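Local coordinates for protein C-C motif chemokine 1 (Homo sapiens, PDB 4OIJ) that acts as a secreted CC chemokine that binds the receptor CCR8 and attracts monocytes but not neutrophils, at residues F42-K45 with E49-A52. Residues are numbered along the deposited sequence; the frame is centred on the assembly and turned at random.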
ATOM      1  N   PHE A  42       5.156  -5.825   8.652  1.00 19.35           N
ATOM      2  CA  PHE A  42       5.221  -5.361  10.016  1.00 21.62           C
ATOM      3  C   PHE A  42       5.211  -3.835   9.965  1.00 28.19           C
ATOM      4  O   PHE A  42       5.988  -3.236   9.210  1.00 27.84           O
ATOM      5  CB  PHE A  42       6.509  -5.827  10.709  1.00 23.31           C
ATOM      6  CG  PHE A  42       6.589  -7.306  10.977  1.00 24.74           C
ATOM      7  CD1 PHE A  42       5.655  -7.931  11.806  1.00 30.62           C
ATOM      8  CD2 PHE A  42       7.662  -8.058  10.499  1.00 24.91           C
ATOM      9  CE1 PHE A  42       5.771  -9.289  12.116  1.00 33.69           C
ATOM     10  CE2 PHE A  42       7.784  -9.412  10.821  1.00 29.79           C
ATOM     11  CZ  PHE A  42       6.833 -10.023  11.616  1.00 31.21           C
ATOM     12  N   LYS A  43       4.354  -3.208  10.774  1.00 29.36           N
ATOM     13  CA  LYS A  43       4.309  -1.749  10.891  1.00 32.29           C
ATOM     14  C   LYS A  43       5.281  -1.404  11.972  1.00 38.78           C
ATOM     15  O   LYS A  43       5.198  -1.966  13.057  1.00 40.74           O
ATOM     16  CB  LYS A  43       2.899  -1.251  11.255  1.00 38.36           C
ATOM     17  CG  LYS A  43       2.785   0.277  11.280  1.00 54.87           C
ATOM     18  CD  LYS A  43       1.456   0.801  11.833  1.00 54.47           C
ATOM     19  CE  LYS A  43       1.270   2.258  11.478  1.00 65.37           C
ATOM     20  NZ  LYS A  43       2.287   3.129  12.126  1.00 88.37           N
ATOM     21  N   LEU A  44       6.260  -0.565  11.663  1.00 38.22           N
ATOM     22  CA  LEU A  44       7.271  -0.168  12.639  1.00 42.80           C
ATOM     23  C   LEU A  44       6.910   1.213  13.222  1.00 56.96           C
ATOM     24  O   LEU A  44       5.841   1.761  12.922  1.00 57.20           O
ATOM     25  CB  LEU A  44       8.685  -0.180  12.007  1.00 41.91           C
ATOM     26  CG  LEU A  44       9.166  -1.489  11.317  1.00 41.74           C
ATOM     27  CD1 LEU A  44      10.451  -1.272  10.544  1.00 40.72           C
ATOM     28  CD2 LEU A  44       9.375  -2.606  12.310  1.00 43.89           C
ATOM     29  N   LYS A  45       7.770   1.757  14.084  1.00 62.09           N
ATOM     30  CA  LYS A  45       7.523   3.059  14.712  1.00 69.40           C
ATOM     31  C   LYS A  45       7.609   4.206  13.693  1.00 78.23           C
ATOM     32  O   LYS A  45       8.114   4.009  12.576  1.00 73.61           O
ATOM     33  CB  LYS A  45       8.455   3.266  15.910  1.00 75.95           C
ATOM     34  CG  LYS A  45       8.489   2.076  16.881  1.00 85.76           C
ATOM     35  CD  LYS A  45       7.145   1.780  17.563  1.00 90.65           C
ATOM     36  CE  LYS A  45       7.095   0.409  18.201  1.00 85.26           C
ATOM     37  NZ  LYS A  45       7.719   0.388  19.555  1.00 77.58           N
ATOM     38  N   GLU A  49       7.996   0.809   7.773  1.00 48.00           N
ATOM     39  CA  GLU A  49       7.483  -0.536   7.446  1.00 42.71           C
ATOM     40  C   GLU A  49       8.474  -1.599   6.964  1.00 39.30           C
ATOM     41  O   GLU A  49       9.566  -1.301   6.457  1.00 39.38           O
ATOM     42  CB  GLU A  49       6.259  -0.481   6.540  1.00 42.75           C
ATOM     43  CG  GLU A  49       4.973  -0.863   7.250  1.00 50.41           C
ATOM     44  CD  GLU A  49       3.814   0.099   7.122  1.00 62.15           C
ATOM     45  OE1 GLU A  49       4.061   1.305   6.895  1.00 60.71           O
ATOM     46  OE2 GLU A  49       2.661  -0.341   7.337  1.00 60.07           O
ATOM     47  N   ALA A  50       8.097  -2.858   7.175  1.00 29.66           N
ATOM     48  CA  ALA A  50       8.940  -3.969   6.753  1.00 25.13           C
ATOM     49  C   ALA A  50       8.164  -5.191   6.322  1.00 23.88           C
ATOM     50  O   ALA A  50       7.406  -5.791   7.094  1.00 21.94           O
ATOM     51  CB  ALA A  50       9.945  -4.331   7.824  1.00 26.28           C
ATOM     52  N   CYS A  51       8.404  -5.574   5.073  1.00 19.49           N
ATOM     53  CA  CYS A  51       7.943  -6.815   4.485  1.00 18.58           C
ATOM     54  C   CYS A  51       8.782  -7.910   5.085  1.00 21.26           C
ATOM     55  O   CYS A  51      10.003  -7.768   5.205  1.00 21.37           O
ATOM     56  CB  CYS A  51       8.129  -6.763   2.982  1.00 18.36           C
ATOM     57  SG  CYS A  51       6.866  -5.805   2.167  1.00 20.63           S
ATOM     58  N   ALA A  52       8.158  -9.011   5.432  1.00 19.59           N
ATOM     59  CA  ALA A  52       8.936 -10.134   5.975  1.00 21.20           C
ATOM     60  C   ALA A  52       8.269 -11.382   5.472  1.00 25.93           C
ATOM     61  O   ALA A  52       7.055 -11.385   5.318  1.00 23.48           O
ATOM     62  CB  ALA A  52       8.931 -10.091   7.497  1.00 22.72           C
TER
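Phe42 and Ala50 form an antiparallel hydrogen-bonded pair in the hairpin of strands 39-44 and 49-53, the second and third strands of the chemokine sheet. Phe42 N reaches Ala50 O at 2.7 Å in an almost straight bond (N-H...O 179°), though the donor is tilted 27° from the carbonyl plane. The return bond, Ala50 N to Phe42 O at 3.0 Å, lies in the plane of the Phe42 carbonyl. On the face that carries Phe42 and Ala50, the Phe42 ring, its CG anti to the carbonyl carbon (chi1 -69°), brings CE2 within 3.6 Å of Ala52 CB. On the other face Lys43 and Glu49 make the non-hydrogen-bonded pair. Glu49 CG lies 3.2 Å from Phe42 O, and Glu49 OE2 lies 4.0 Å from Lys43 CG. Their charged ends stay apart, Lys43 NZ to Glu49 OE1 being 5.8 Å. An alanine in place of Glu49 would probably lose the CG packing against Phe42 O and leave Lys43 without its carboxylate neighbour and nearby opposite charge. Helix 57-64 covers the Phe42 face: Trp58, Val59 and His62 pack on Phe42. Phe8 of the second subunit also packs on Glu49. Beside the Phe42 ring, Leu44 CD1 meets Ala50 CB at 4.1 Å.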